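Local coordinates for cell surface protein (Putative S-layer protein) (Clostridioides difficile R20291, PDB 5NJL), which is a putative S-layer protein of the cell wall that shows cell adhesion in vitro and probably acts as an adhesin, at residues K212-P221 / K270-S278; P221-L230 / D283-L291. All blocks are in the same frame, centred on the assembly; numbering follows the deposited sequence. Where two conformers were deposited one is given.

Interaction 1 (K212-P221 / K270-S278); sequences KNSDLNTVSP and KAIELTVES. With SO4 (sulfate ion), chain H.
Strand 215-219 pairs in parallel with strand 271-278, from Asp215 beside Ile272 to Val219 beside Val276, and forms one border of a four-stranded mixed sheet. Six backbone hydrogen bonds join the two. They alternate in direction, so Asp215, Asn217 and Val219 each give an N-H and accept at O. The bond from Val219 N to Thr275 O is short, 2.7 Å. CA-H...O contacts lie between these bonds, such as Thr218 CA to Thr275 O at 3.2 Å.

Apolar contacts gather on the face that carries Leu274 and Val276. Leu274 CD1 reaches Val219 CG1 at 3.7 Å, the two side chains crossing at about a right angle. Val219 CG2 meets Val276 CG2 at 3.9 Å. On the other face Thr218 and Thr275 lie side by side, pointing the same way.

Polar contacts lie near the start of the pairing. Asn213 ND2 donates to O4 of a sulfate ion, probably from the crystallisation liquor, at 3.0 Å; Lys11 binds it too. Ser214 OG bonds to Asn70. Glu273 stretches out with CG anti to the backbone N (chi1 -172°). Its carboxylate meets the extended Lys212 in a salt bridge, with Lys212 NZ on the syn lone pair of Glu273 OE1 at 2.8 Å.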
ATOM      1  N   LYS A 212       3.564  13.704  18.213  1.00 32.88           N
ATOM      2  CA  LYS A 212       3.061  14.177  19.502  1.00 34.49           C
ATOM      3  C   LYS A 212       4.094  15.078  20.116  1.00 30.49           C
ATOM      4  O   LYS A 212       5.260  14.691  20.251  1.00 28.60           O
ATOM      5  CB  LYS A 212       2.786  12.994  20.424  1.00 37.52           C
ATOM      6  CG  LYS A 212       1.626  12.140  19.956  1.00 42.01           C
ATOM      7  CD  LYS A 212       1.379  10.946  20.872  1.00 44.88           C
ATOM      8  CE  LYS A 212       0.255  10.075  20.336  1.00 47.58           C
ATOM      9  NZ  LYS A 212      -0.230   9.058  21.311  1.00 48.90           N
ATOM     10  N   ASN A 213       3.690  16.293  20.473  1.00 31.99           N
ATOM     11  CA  ASN A 213       4.606  17.194  21.177  1.00 33.80           C
ATOM     12  C   ASN A 213       4.510  16.891  22.685  1.00 34.48           C
ATOM     13  O   ASN A 213       3.869  17.623  23.450  1.00 32.48           O
ATOM     14  CB  ASN A 213       4.284  18.658  20.896  1.00 32.75           C
ATOM     15  CG  ASN A 213       5.359  19.600  21.414  1.00 33.22           C
ATOM     16  OD1 ASN A 213       6.438  19.171  21.829  1.00 31.27           O
ATOM     17  ND2 ASN A 213       5.085  20.892  21.343  1.00 32.04           N
ATOM     18  N   SER A 214       5.131  15.784  23.065  1.00 33.73           N
ATOM     19  CA  SER A 214       5.045  15.251  24.416  1.00 36.88           C
ATOM     20  C   SER A 214       6.225  14.333  24.667  1.00 38.31           C
ATOM     21  O   SER A 214       6.891  13.864  23.716  1.00 37.52           O
ATOM     22  CB  SER A 214       3.781  14.421  24.617  1.00 38.77           C
ATOM     23  OG  SER A 214       2.623  15.035  24.111  1.00 41.81           O
ATOM     24  N   ASP A 215       6.476  14.087  25.953  1.00 38.00           N
ATOM     25  CA  ASP A 215       7.499  13.152  26.410  1.00 38.12           C
ATOM     26  C   ASP A 215       6.722  11.870  26.649  1.00 37.80           C
ATOM     27  O   ASP A 215       5.827  11.834  27.508  1.00 38.25           O
ATOM     28  CB  ASP A 215       8.158  13.684  27.703  1.00 43.07           C
ATOM     29  CG  ASP A 215       9.402  12.883  28.133  1.00 47.68           C
ATOM     30  OD1 ASP A 215       9.583  11.719  27.715  1.00 52.32           O
ATOM     31  OD2 ASP A 215      10.202  13.423  28.916  1.00 52.82           O
ATOM     32  N   LEU A 216       7.052  10.822  25.899  1.00 34.72           N
ATOM     33  CA  LEU A 216       6.228   9.610  25.843  1.00 37.60           C
ATOM     34  C   LEU A 216       6.796   8.468  26.681  1.00 42.06           C
ATOM     35  O   LEU A 216       8.019   8.259  26.745  1.00 41.06           O
ATOM     36  CB  LEU A 216       6.107   9.122  24.397  1.00 41.01           C
ATOM     37  CG  LEU A 216       5.650  10.166  23.380  1.00 37.98           C
ATOM     38  CD1 LEU A 216       5.738   9.573  21.974  1.00 42.65           C
ATOM     39  CD2 LEU A 216       4.248  10.660  23.695  1.00 36.84           C
ATOM     40  N   ASN A 217       5.894   7.725  27.311  1.00 45.99           N
ATOM     41  CA  ASN A 217       6.275   6.592  28.122  1.00 53.30           C
ATOM     42  C   ASN A 217       5.080   5.670  28.249  1.00 50.23           C
ATOM     43  O   ASN A 217       3.945   6.133  28.239  1.00 48.50           O
ATOM     44  CB  ASN A 217       6.752   7.067  29.502  1.00 58.79           C
ATOM     45  CG  ASN A 217       7.871   6.219  30.045  1.00 66.34           C
ATOM     46  OD1 ASN A 217       7.693   5.490  31.029  1.00 73.93           O
ATOM     47  ND2 ASN A 217       9.038   6.293  29.398  1.00 67.08           N
ATOM     48  N   THR A 218       5.348   4.368  28.352  1.00 56.11           N
ATOM     49  CA  THR A 218       4.308   3.343  28.493  1.00 57.48           C
ATOM     50  C   THR A 218       4.544   2.538  29.773  1.00 59.12           C
ATOM     51  O   THR A 218       5.656   2.072  30.019  1.00 62.04           O
ATOM     52  CB  THR A 218       4.285   2.370  27.298  1.00 61.21           C
ATOM     53  OG1 THR A 218       4.211   3.105  26.071  1.00 64.11           O
ATOM     54  CG2 THR A 218       3.082   1.440  27.378  1.00 61.33           C
ATOM     55  N   VAL A 219       3.485   2.367  30.561  1.00 56.71           N
ATOM     56  CA  VAL A 219       3.554   1.694  31.858  1.00 56.64           C
ATOM     57  C   VAL A 219       2.430   0.664  31.984  1.00 55.86           C
ATOM     58  O   VAL A 219       1.538   0.605  31.145  1.00 51.68           O
ATOM     59  CB  VAL A 219       3.450   2.710  33.024  1.00 56.98           C
ATOM     60  CG1 VAL A 219       4.636   3.667  32.998  1.00 57.20           C
ATOM     61  CG2 VAL A 219       2.137   3.494  32.980  1.00 53.85           C
ATOM     62  N   SER A 220       2.494  -0.142  33.041  1.00 59.11           N
ATOM     63  CA  SER A 220       1.413  -1.075  33.403  1.00 60.56           C
ATOM     64  C   SER A 220       0.470  -0.376  34.382  1.00 56.06           C
ATOM     65  O   SER A 220       0.863   0.612  34.993  1.00 53.55           O
ATOM     66  CB  SER A 220       2.000  -2.340  34.047  1.00 60.31           C
ATOM     67  OG  SER A 220       2.773  -2.009  35.193  1.00 61.79           O
ATOM     68  N   PRO A 221      -0.774  -0.880  34.542  1.00 56.48           N
ATOM     69  CA  PRO A 221      -1.675  -0.277  35.545  1.00 56.97           C
ATOM     70  C   PRO A 221      -1.177  -0.495  36.970  1.00 56.95           C
ATOM     71  O   PRO A 221      -1.449   0.334  37.847  1.00 50.15           O
ATOM     72  CB  PRO A 221      -3.011  -1.005  35.322  1.00 58.10           C
ATOM     73  CG  PRO A 221      -2.661  -2.267  34.615  1.00 59.63           C
ATOM     74  CD  PRO A 221      -1.423  -1.987  33.813  1.00 58.95           C
ATOM     75  N   LYS A 270       6.589  20.157  32.116  1.00 30.67           N
ATOM     76  CA  LYS A 270       6.863  19.395  30.893  1.00 33.14           C
ATOM     77  C   LYS A 270       5.606  18.656  30.443  1.00 32.86           C
ATOM     78  O   LYS A 270       4.904  18.050  31.264  1.00 29.83           O
ATOM     79  CB  LYS A 270       7.995  18.374  31.123  1.00 36.92           C
ATOM     80  CG  LYS A 270       8.503  17.671  29.859  1.00 39.39           C
ATOM     81  CD  LYS A 270       9.854  16.968  30.048  1.00 43.20           C
ATOM     82  CE  LYS A 270      11.038  17.859  29.676  1.00 48.61           C
ATOM     83  NZ  LYS A 270      12.377  17.181  29.821  1.00 53.40           N
ATOM     84  N   ALA A 271       5.364  18.654  29.135  1.00 29.35           N
ATOM     85  CA  ALA A 271       4.236  17.929  28.537  1.00 29.44           C
ATOM     86  C   ALA A 271       4.550  16.432  28.480  1.00 29.92           C
ATOM     87  O   ALA A 271       5.564  16.002  27.866  1.00 31.73           O
ATOM     88  CB  ALA A 271       3.990  18.450  27.130  1.00 32.07           C
ATOM     89  N   ILE A 272       3.698  15.639  29.116  1.00 27.90           N
ATOM     90  CA  ILE A 272       3.886  14.207  29.230  1.00 29.75           C
ATOM     91  C   ILE A 272       2.691  13.515  28.591  1.00 31.66           C
ATOM     92  O   ILE A 272       1.553  13.983  28.713  1.00 31.72           O
ATOM     93  CB  ILE A 272       3.955  13.761  30.705  1.00 31.02           C
ATOM     94  CG1 ILE A 272       5.021  14.544  31.487  1.00 31.24           C
ATOM     95  CG2 ILE A 272       4.147  12.249  30.819  1.00 32.46           C
ATOM     96  CD1 ILE A 272       6.435  14.435  30.986  1.00 32.39           C
ATOM     97  N   GLU A 273       2.948  12.395  27.911  1.00 34.03           N
ATOM     98  CA  GLU A 273       1.874  11.469  27.594  1.00 37.40           C
ATOM     99  C   GLU A 273       2.256  10.071  27.989  1.00 37.06           C
ATOM    100  O   GLU A 273       3.214   9.480  27.470  1.00 35.77           O
ATOM    101  CB  GLU A 273       1.459  11.468  26.127  1.00 41.93           C
ATOM    102  CG  GLU A 273       0.208  10.622  25.945  1.00 46.74           C
ATOM    103  CD  GLU A 273      -0.048  10.247  24.506  1.00 54.46           C
ATOM    104  OE1 GLU A 273       0.740   9.435  23.959  1.00 58.35           O
ATOM    105  OE2 GLU A 273      -1.035  10.757  23.949  1.00 52.51           O
ATOM    106  N   LEU A 274       1.451   9.535  28.885  1.00 38.13           N
ATOM    107  CA  LEU A 274       1.714   8.269  29.495  1.00 42.45           C
ATOM    108  C   LEU A 274       0.697   7.292  28.911  1.00 41.29           C
ATOM    109  O   LEU A 274      -0.504   7.517  29.009  1.00 40.98           O
ATOM    110  CB  LEU A 274       1.524   8.412  31.004  1.00 45.70           C
ATOM    111  CG  LEU A 274       1.990   7.272  31.896  1.00 50.44           C
ATOM    112  CD1 LEU A 274       3.382   6.781  31.516  1.00 52.13           C
ATOM    113  CD2 LEU A 274       1.945   7.749  33.348  1.00 51.32           C
ATOM    114  N   THR A 275       1.199   6.229  28.301  1.00 45.44           N
ATOM    115  CA  THR A 275       0.356   5.135  27.836  1.00 49.63           C
ATOM    116  C   THR A 275       0.283   4.078  28.946  1.00 48.42           C
ATOM    117  O   THR A 275       1.308   3.628  29.453  1.00 47.07           O
ATOM    118  CB  THR A 275       0.920   4.549  26.530  1.00 52.48           C
ATOM    119  OG1 THR A 275       0.980   5.590  25.545  1.00 53.14           O
ATOM    120  CG2 THR A 275       0.046   3.427  26.008  1.00 55.92           C
ATOM    121  N   VAL A 276      -0.934   3.731  29.346  1.00 49.07           N
ATOM    122  CA  VAL A 276      -1.157   2.693  30.355  1.00 54.62           C
ATOM    123  C   VAL A 276      -1.786   1.460  29.676  1.00 57.82           C
ATOM    124  O   VAL A 276      -2.958   1.499  29.274  1.00 55.46           O
ATOM    125  CB  VAL A 276      -2.070   3.201  31.480  1.00 51.38           C
ATOM    126  CG1 VAL A 276      -2.216   2.132  32.573  1.00 50.52           C
ATOM    127  CG2 VAL A 276      -1.539   4.518  32.046  1.00 48.14           C
ATOM    128  N   GLU A 277      -1.003   0.383  29.563  1.00 60.13           N
ATOM    129  CA  GLU A 277      -1.427  -0.815  28.830  1.00 67.15           C
ATOM    130  C   GLU A 277      -1.376  -2.096  29.661  1.00 72.36           C
ATOM    131  O   GLU A 277      -0.492  -2.268  30.515  1.00 64.96           O
ATOM    132  CB  GLU A 277      -0.612  -0.982  27.538  1.00 65.87           C
ATOM    133  CG  GLU A 277       0.805  -1.514  27.690  1.00 68.32           C
ATOM    134  CD  GLU A 277       1.583  -1.473  26.387  1.00 69.61           C
ATOM    135  OE1 GLU A 277       2.782  -1.826  26.408  1.00 71.48           O
ATOM    136  OE2 GLU A 277       1.004  -1.088  25.343  1.00 69.83           O
ATOM    137  N   SER A 278      -2.325  -2.988  29.364  1.00 80.11           N
ATOM    138  CA  SER A 278      -2.534  -4.236  30.101  1.00 83.64           C
ATOM    139  C   SER A 278      -3.325  -5.264  29.273  1.00 85.63           C
ATOM    140  O   SER A 278      -4.350  -4.924  28.659  1.00 80.58           O
ATOM    141  CB  SER A 278      -3.315  -3.946  31.382  1.00 80.76           C
ATOM    142  OG  SER A 278      -3.351  -5.079  32.231  1.00 82.16           O
TER
HETATM  143  S   SO4 H 407       8.614  23.363  21.133  1.00 84.04           S
HETATM  144  O1  SO4 H 407       8.560  24.261  19.952  1.00 86.08           O
HETATM  145  O2  SO4 H 407       9.226  24.118  22.256  1.00 85.24           O
HETATM  146  O3  SO4 H 407       9.491  22.213  20.799  1.00 79.97           O
HETATM  147  O4  SO4 H 407       7.251  22.919  21.529  1.00 67.26           O

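Interaction 2 (P221-L230 / D283-L291); sequences PQDLYDGYRL and DLKDAKAAL
Tyr225 sends its ring toward helix 281-291 because CG stands anti to the backbone N (chi1 -175°). Leu224 and Leu291 both hold CG anti to the carbonyl carbon (chi1 -51° and -66°). Their side chains cross at about a right angle, CD1 to CD1 at 4.0 Å. A short, weakly bonded helical turn and the loop after it pack on the side of helix 281-291, and the contact is apolar in character.

Ala287 and Ala290 let this segment come close. The CB of Ala287 meets Pro221 CB at 3.6 Å and also faces Tyr225 CB at 4.0 Å. The CB of Ala290 touches Tyr225 CE1 at 3.4 Å, approaching the ring obliquely. One face of the ring lies over the helix backbone, with Asp286 O 4.3 Å above the ring plane. Leu230 CD2 reaches both Ala290 CB at 3.9 Å and Leu291 CD2 at 4.0 Å.

Between Tyr225 and Leu230 the chain turns back in an Asx turn. Asp226 OD1 accepts from two backbone groups, Tyr228 N and Arg229 N. The bond from Arg229 N is 2.7 Å long and nearly straight. This probably helps hold the turn after which Leu230 comes back to the helix.

Leu291 also packs on Phe260 and Ile262 of strand 258-265, and Leu224 on Val276 of strand 271-278. Helices 221-224 and 281-291 thus pack together against the sheet, with helix 232-238 alongside Leu291.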
ATOM      1  N   PRO A 221      -0.774  -0.880  34.542  1.00 56.48           N
ATOM      2  CA  PRO A 221      -1.675  -0.277  35.545  1.00 56.97           C
ATOM      3  C   PRO A 221      -1.177  -0.495  36.970  1.00 56.95           C
ATOM      4  O   PRO A 221      -1.449   0.334  37.847  1.00 50.15           O
ATOM      5  CB  PRO A 221      -3.011  -1.005  35.322  1.00 58.10           C
ATOM      6  CG  PRO A 221      -2.661  -2.267  34.615  1.00 59.63           C
ATOM      7  CD  PRO A 221      -1.423  -1.987  33.813  1.00 58.95           C
ATOM      8  N   GLN A 222      -0.449  -1.600  37.164  1.00 57.12           N
ATOM      9  CA  GLN A 222       0.206  -1.945  38.427  1.00 58.38           C
ATOM     10  C   GLN A 222       1.201  -0.858  38.844  1.00 56.50           C
ATOM     11  O   GLN A 222       1.317  -0.550  40.035  1.00 53.74           O
ATOM     12  CB  GLN A 222       0.933  -3.301  38.336  1.00 62.64           C
ATOM     13  CG  GLN A 222       0.017  -4.521  38.207  1.00 64.29           C
ATOM     14  CD  GLN A 222      -0.383  -4.840  36.769  1.00 67.26           C
ATOM     15  OE1 GLN A 222       0.446  -4.824  35.858  1.00 66.52           O
ATOM     16  NE2 GLN A 222      -1.662  -5.139  36.567  1.00 72.05           N
ATOM     17  N   ASP A 223       1.907  -0.285  37.860  1.00 51.74           N
ATOM     18  CA  ASP A 223       2.841   0.819  38.103  0.65 51.04           C
ATOM     19  C   ASP A 223       2.165   2.015  38.792  1.00 46.08           C
ATOM     20  O   ASP A 223       2.787   2.724  39.582  1.00 43.98           O
ATOM     21  CB  ASP A 223       3.463   1.269  36.771  0.65 52.73           C
ATOM     22  CG  ASP A 223       4.564   2.285  36.951  0.65 55.28           C
ATOM     23  OD1 ASP A 223       5.268   2.226  37.976  0.65 54.95           O
ATOM     24  OD2 ASP A 223       4.724   3.145  36.061  0.65 59.09           O
ATOM     25  N   LEU A 224       0.884   2.234  38.478  1.00 44.03           N
ATOM     26  CA  LEU A 224       0.093   3.358  38.994  1.00 43.72           C
ATOM     27  C   LEU A 224      -0.902   3.046  40.109  1.00 43.72           C
ATOM     28  O   LEU A 224      -1.320   3.954  40.846  1.00 36.97           O
ATOM     29  CB  LEU A 224      -0.695   3.987  37.843  1.00 43.59           C
ATOM     30  CG  LEU A 224       0.109   4.339  36.595  1.00 46.48           C
ATOM     31  CD1 LEU A 224      -0.802   5.042  35.596  1.00 45.38           C
ATOM     32  CD2 LEU A 224       1.326   5.194  36.946  1.00 46.34           C
ATOM     33  N   TYR A 225      -1.311   1.783  40.215  1.00 49.38           N
ATOM     34  CA  TYR A 225      -2.444   1.403  41.072  1.00 52.74           C
ATOM     35  C   TYR A 225      -2.296  -0.072  41.470  1.00 51.16           C
ATOM     36  O   TYR A 225      -2.072  -0.913  40.605  1.00 49.03           O
ATOM     37  CB  TYR A 225      -3.742   1.651  40.299  1.00 54.86           C
ATOM     38  CG  TYR A 225      -5.003   1.412  41.089  1.00 58.47           C
ATOM     39  CD1 TYR A 225      -5.476   2.367  41.984  1.00 57.01           C
ATOM     40  CD2 TYR A 225      -5.745   0.231  40.925  1.00 60.35           C
ATOM     41  CE1 TYR A 225      -6.639   2.148  42.714  1.00 60.95           C
ATOM     42  CE2 TYR A 225      -6.912   0.005  41.654  1.00 60.42           C
ATOM     43  CZ  TYR A 225      -7.355   0.968  42.541  1.00 60.71           C
ATOM     44  OH  TYR A 225      -8.500   0.755  43.270  1.00 63.03           O
ATOM     45  N   ASP A 226      -2.404  -0.369  42.768  1.00 55.12           N
ATOM     46  CA  ASP A 226      -2.108  -1.726  43.326  1.00 57.39           C
ATOM     47  C   ASP A 226      -3.325  -2.674  43.488  1.00 58.75           C
ATOM     48  O   ASP A 226      -3.201  -3.757  44.071  1.00 57.36           O
ATOM     49  CB  ASP A 226      -1.372  -1.600  44.682  1.00 56.19           C
ATOM     50  CG  ASP A 226      -2.208  -0.893  45.768  1.00 56.16           C
ATOM     51  OD1 ASP A 226      -3.436  -0.736  45.610  1.00 58.26           O
ATOM     52  OD2 ASP A 226      -1.630  -0.463  46.784  1.00 54.58           O
ATOM     53  N   GLY A 227      -4.483  -2.261  42.978  1.00 60.46           N
ATOM     54  CA  GLY A 227      -5.754  -2.946  43.216  1.00 60.82           C
ATOM     55  C   GLY A 227      -6.648  -2.269  44.245  1.00 61.91           C
ATOM     56  O   GLY A 227      -7.838  -2.577  44.309  1.00 65.15           O
ATOM     57  N   TYR A 228      -6.085  -1.364  45.053  1.00 58.93           N
ATOM     58  CA  TYR A 228      -6.826  -0.665  46.124  1.00 61.53           C
ATOM     59  C   TYR A 228      -6.555   0.838  46.171  1.00 58.32           C
ATOM     60  O   TYR A 228      -7.494   1.629  46.333  1.00 47.66           O
ATOM     61  CB  TYR A 228      -6.491  -1.279  47.497  1.00 68.98           C
ATOM     62  CG  TYR A 228      -6.734  -2.778  47.569  1.00 79.72           C
ATOM     63  CD1 TYR A 228      -5.733  -3.688  47.195  1.00 85.09           C
ATOM     64  CD2 TYR A 228      -7.971  -3.292  47.988  1.00 83.86           C
ATOM     65  CE1 TYR A 228      -5.953  -5.062  47.244  1.00 87.76           C
ATOM     66  CE2 TYR A 228      -8.197  -4.666  48.043  1.00 88.32           C
ATOM     67  CZ  TYR A 228      -7.187  -5.548  47.669  1.00 91.18           C
ATOM     68  OH  TYR A 228      -7.399  -6.909  47.718  1.00 90.80           O
ATOM     69  N   ARG A 229      -5.273   1.212  46.059  1.00 54.63           N
ATOM     70  CA  ARG A 229      -4.802   2.595  46.156  1.00 57.19           C
ATOM     71  C   ARG A 229      -3.801   2.925  45.039  1.00 49.23           C
ATOM     72  O   ARG A 229      -3.119   2.036  44.505  1.00 41.24           O
ATOM     73  CB  ARG A 229      -4.098   2.819  47.498  1.00 63.82           C
ATOM     74  CG  ARG A 229      -4.859   2.317  48.719  1.00 74.31           C
ATOM     75  CD  ARG A 229      -4.216   2.777  50.026  1.00 82.12           C
ATOM     76  NE  ARG A 229      -4.813   4.016  50.537  1.00 91.39           N
ATOM     77  CZ  ARG A 229      -5.927   4.102  51.278  1.00 98.48           C
ATOM     78  NH1 ARG A 229      -6.623   3.017  51.631  1.00101.00           N
ATOM     79  NH2 ARG A 229      -6.359   5.302  51.672  1.00 97.59           N
ATOM     80  N   LEU A 230      -3.726   4.212  44.709  1.00 48.61           N
ATOM     81  CA  LEU A 230      -2.695   4.732  43.795  1.00 47.74           C
ATOM     82  C   LEU A 230      -1.318   4.531  44.418  1.00 45.73           C
ATOM     83  O   LEU A 230      -1.165   4.683  45.622  1.00 45.09           O
ATOM     84  CB  LEU A 230      -2.892   6.227  43.516  1.00 45.25           C
ATOM     85  CG  LEU A 230      -4.098   6.625  42.664  1.00 47.86           C
ATOM     86  CD1 LEU A 230      -4.357   8.121  42.746  1.00 48.24           C
ATOM     87  CD2 LEU A 230      -3.900   6.178  41.223  1.00 47.10           C
ATOM     88  N   ASP A 283      -8.221  -4.561  35.358  1.00 84.76           N
ATOM     89  CA  ASP A 283      -7.136  -3.843  36.064  1.00 83.99           C
ATOM     90  C   ASP A 283      -6.856  -2.471  35.453  1.00 82.84           C
ATOM     91  O   ASP A 283      -6.654  -1.487  36.166  1.00 77.92           O
ATOM     92  CB  ASP A 283      -5.828  -4.659  36.035  1.00 83.45           C
ATOM     93  CG  ASP A 283      -5.924  -5.982  36.798  1.00 81.98           C
ATOM     94  OD1 ASP A 283      -6.875  -6.176  37.588  1.00 80.48           O
ATOM     95  OD2 ASP A 283      -5.039  -6.838  36.592  1.00 79.54           O
ATOM     96  N   LEU A 284      -6.835  -2.438  34.124  1.00 80.61           N
ATOM     97  CA  LEU A 284      -6.643  -1.213  33.358  1.00 76.20           C
ATOM     98  C   LEU A 284      -7.764  -0.204  33.616  1.00 73.93           C
ATOM     99  O   LEU A 284      -7.491   0.976  33.846  1.00 75.70           O
ATOM    100  CB  LEU A 284      -6.541  -1.562  31.874  1.00 75.64           C
ATOM    101  CG  LEU A 284      -6.113  -0.492  30.863  1.00 75.65           C
ATOM    102  CD1 LEU A 284      -5.268  -1.136  29.768  1.00 73.80           C
ATOM    103  CD2 LEU A 284      -7.317   0.242  30.269  1.00 72.96           C
ATOM    104  N   LYS A 285      -9.014  -0.666  33.603  1.00 73.40           N
ATOM    105  CA  LYS A 285     -10.167   0.212  33.884  1.00 73.34           C
ATOM    106  C   LYS A 285     -10.277   0.632  35.358  1.00 66.41           C
ATOM    107  O   LYS A 285     -10.878   1.665  35.660  1.00 64.27           O
ATOM    108  CB  LYS A 285     -11.479  -0.438  33.410  1.00 78.64           C
ATOM    109  CG  LYS A 285     -12.732   0.404  33.662  1.00 83.04           C
ATOM    110  CD  LYS A 285     -13.826   0.121  32.637  1.00 90.43           C
ATOM    111  CE  LYS A 285     -15.218   0.475  33.149  1.00 90.89           C
ATOM    112  NZ  LYS A 285     -16.267   0.113  32.155  1.00 90.45           N
ATOM    113  N   ASP A 286      -9.724  -0.173  36.268  1.00 66.19           N
ATOM    114  CA  ASP A 286      -9.632   0.198  37.694  1.00 65.71           C
ATOM    115  C   ASP A 286      -8.577   1.289  37.923  1.00 59.09           C
ATOM    116  O   ASP A 286      -8.854   2.296  38.577  1.00 59.78           O
ATOM    117  CB  ASP A 286      -9.306  -1.023  38.566  1.00 68.17           C
ATOM    118  CG  ASP A 286     -10.452  -2.020  38.637  1.00 69.97           C
ATOM    119  OD1 ASP A 286     -11.606  -1.604  38.879  1.00 70.98           O
ATOM    120  OD2 ASP A 286     -10.194  -3.227  38.463  1.00 71.04           O
ATOM    121  N   ALA A 287      -7.375   1.076  37.386  1.00 59.80           N
ATOM    122  CA  ALA A 287      -6.320   2.111  37.370  1.00 55.40           C
ATOM    123  C   ALA A 287      -6.880   3.414  36.819  1.00 52.12           C
ATOM    124  O   ALA A 287      -6.825   4.455  37.469  1.00 50.36           O
ATOM    125  CB  ALA A 287      -5.144   1.655  36.531  1.00 55.23           C
ATOM    126  N   LYS A 288      -7.477   3.321  35.631  1.00 57.56           N
ATOM    127  CA  LYS A 288      -8.109   4.465  34.965  1.00 57.91           C
ATOM    128  C   LYS A 288      -9.081   5.233  35.861  1.00 55.29           C
ATOM    129  O   LYS A 288      -8.993   6.452  35.964  1.00 55.42           O
ATOM    130  CB  LYS A 288      -8.827   4.010  33.689  1.00 61.32           C
ATOM    131  CG  LYS A 288      -9.421   5.157  32.904  1.00 63.46           C
ATOM    132  CD  LYS A 288      -9.900   4.707  31.541  1.00 64.68           C
ATOM    133  CE  LYS A 288     -10.388   5.904  30.758  1.00 64.28           C
ATOM    134  NZ  LYS A 288     -11.510   6.635  31.407  1.00 64.81           N
ATOM    135  N   ALA A 289     -10.001   4.518  36.508  1.00 59.41           N
ATOM    136  CA  ALA A 289     -10.985   5.147  37.402  1.00 59.03           C
ATOM    137  C   ALA A 289     -10.346   5.815  38.636  1.00 59.44           C
ATOM    138  O   ALA A 289     -10.828   6.864  39.111  1.00 58.11           O
ATOM    139  CB  ALA A 289     -12.032   4.126  37.833  1.00 60.20           C
ATOM    140  N   ALA A 290      -9.269   5.215  39.151  1.00 58.09           N
ATOM    141  CA  ALA A 290      -8.544   5.795  40.297  1.00 56.35           C
ATOM    142  C   ALA A 290      -7.875   7.135  39.944  1.00 53.60           C
ATOM    143  O   ALA A 290      -7.813   8.028  40.779  1.00 51.88           O
ATOM    144  CB  ALA A 290      -7.527   4.811  40.851  1.00 57.05           C
ATOM    145  N   LEU A 291      -7.400   7.277  38.709  1.00 53.61           N
ATOM    146  CA  LEU A 291      -6.808   8.545  38.263  1.00 54.69           C
ATOM    147  C   LEU A 291      -7.804   9.700  38.087  1.00 59.63           C
ATOM    148  O   LEU A 291      -7.405  10.847  38.230  1.00 59.86           O
ATOM    149  CB  LEU A 291      -6.011   8.347  36.972  1.00 51.11           C
ATOM    150  CG  LEU A 291      -4.770   7.460  37.123  1.00 51.74           C
ATOM    151  CD1 LEU A 291      -4.310   6.931  35.770  1.00 51.89           C
ATOM    152  CD2 LEU A 291      -3.647   8.205  37.840  1.00 48.01           C
TER

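In the fold
From the N terminus, the chain leaves strand 204-212 and enters strand 215-219, then passes through Pro221 into helix 221-224. Helix 232-238 and strands 243-245 and 258-265 follow. Strand 271-278 then returns beside strand 215-219, and interaction 1 closes that long loop. Helix 281-291 comes next, and interaction 2 closes a second loop of similar length. The two loops cross, since their segments alternate along the chain. Pro221 belongs to both contacts. Their centres are 15 Å apart, and they touch where Leu284 CD1 packs on Val276 O at 3.5 Å. Together they tie a border strand and the C-terminal helix into one end of the elongated molecule.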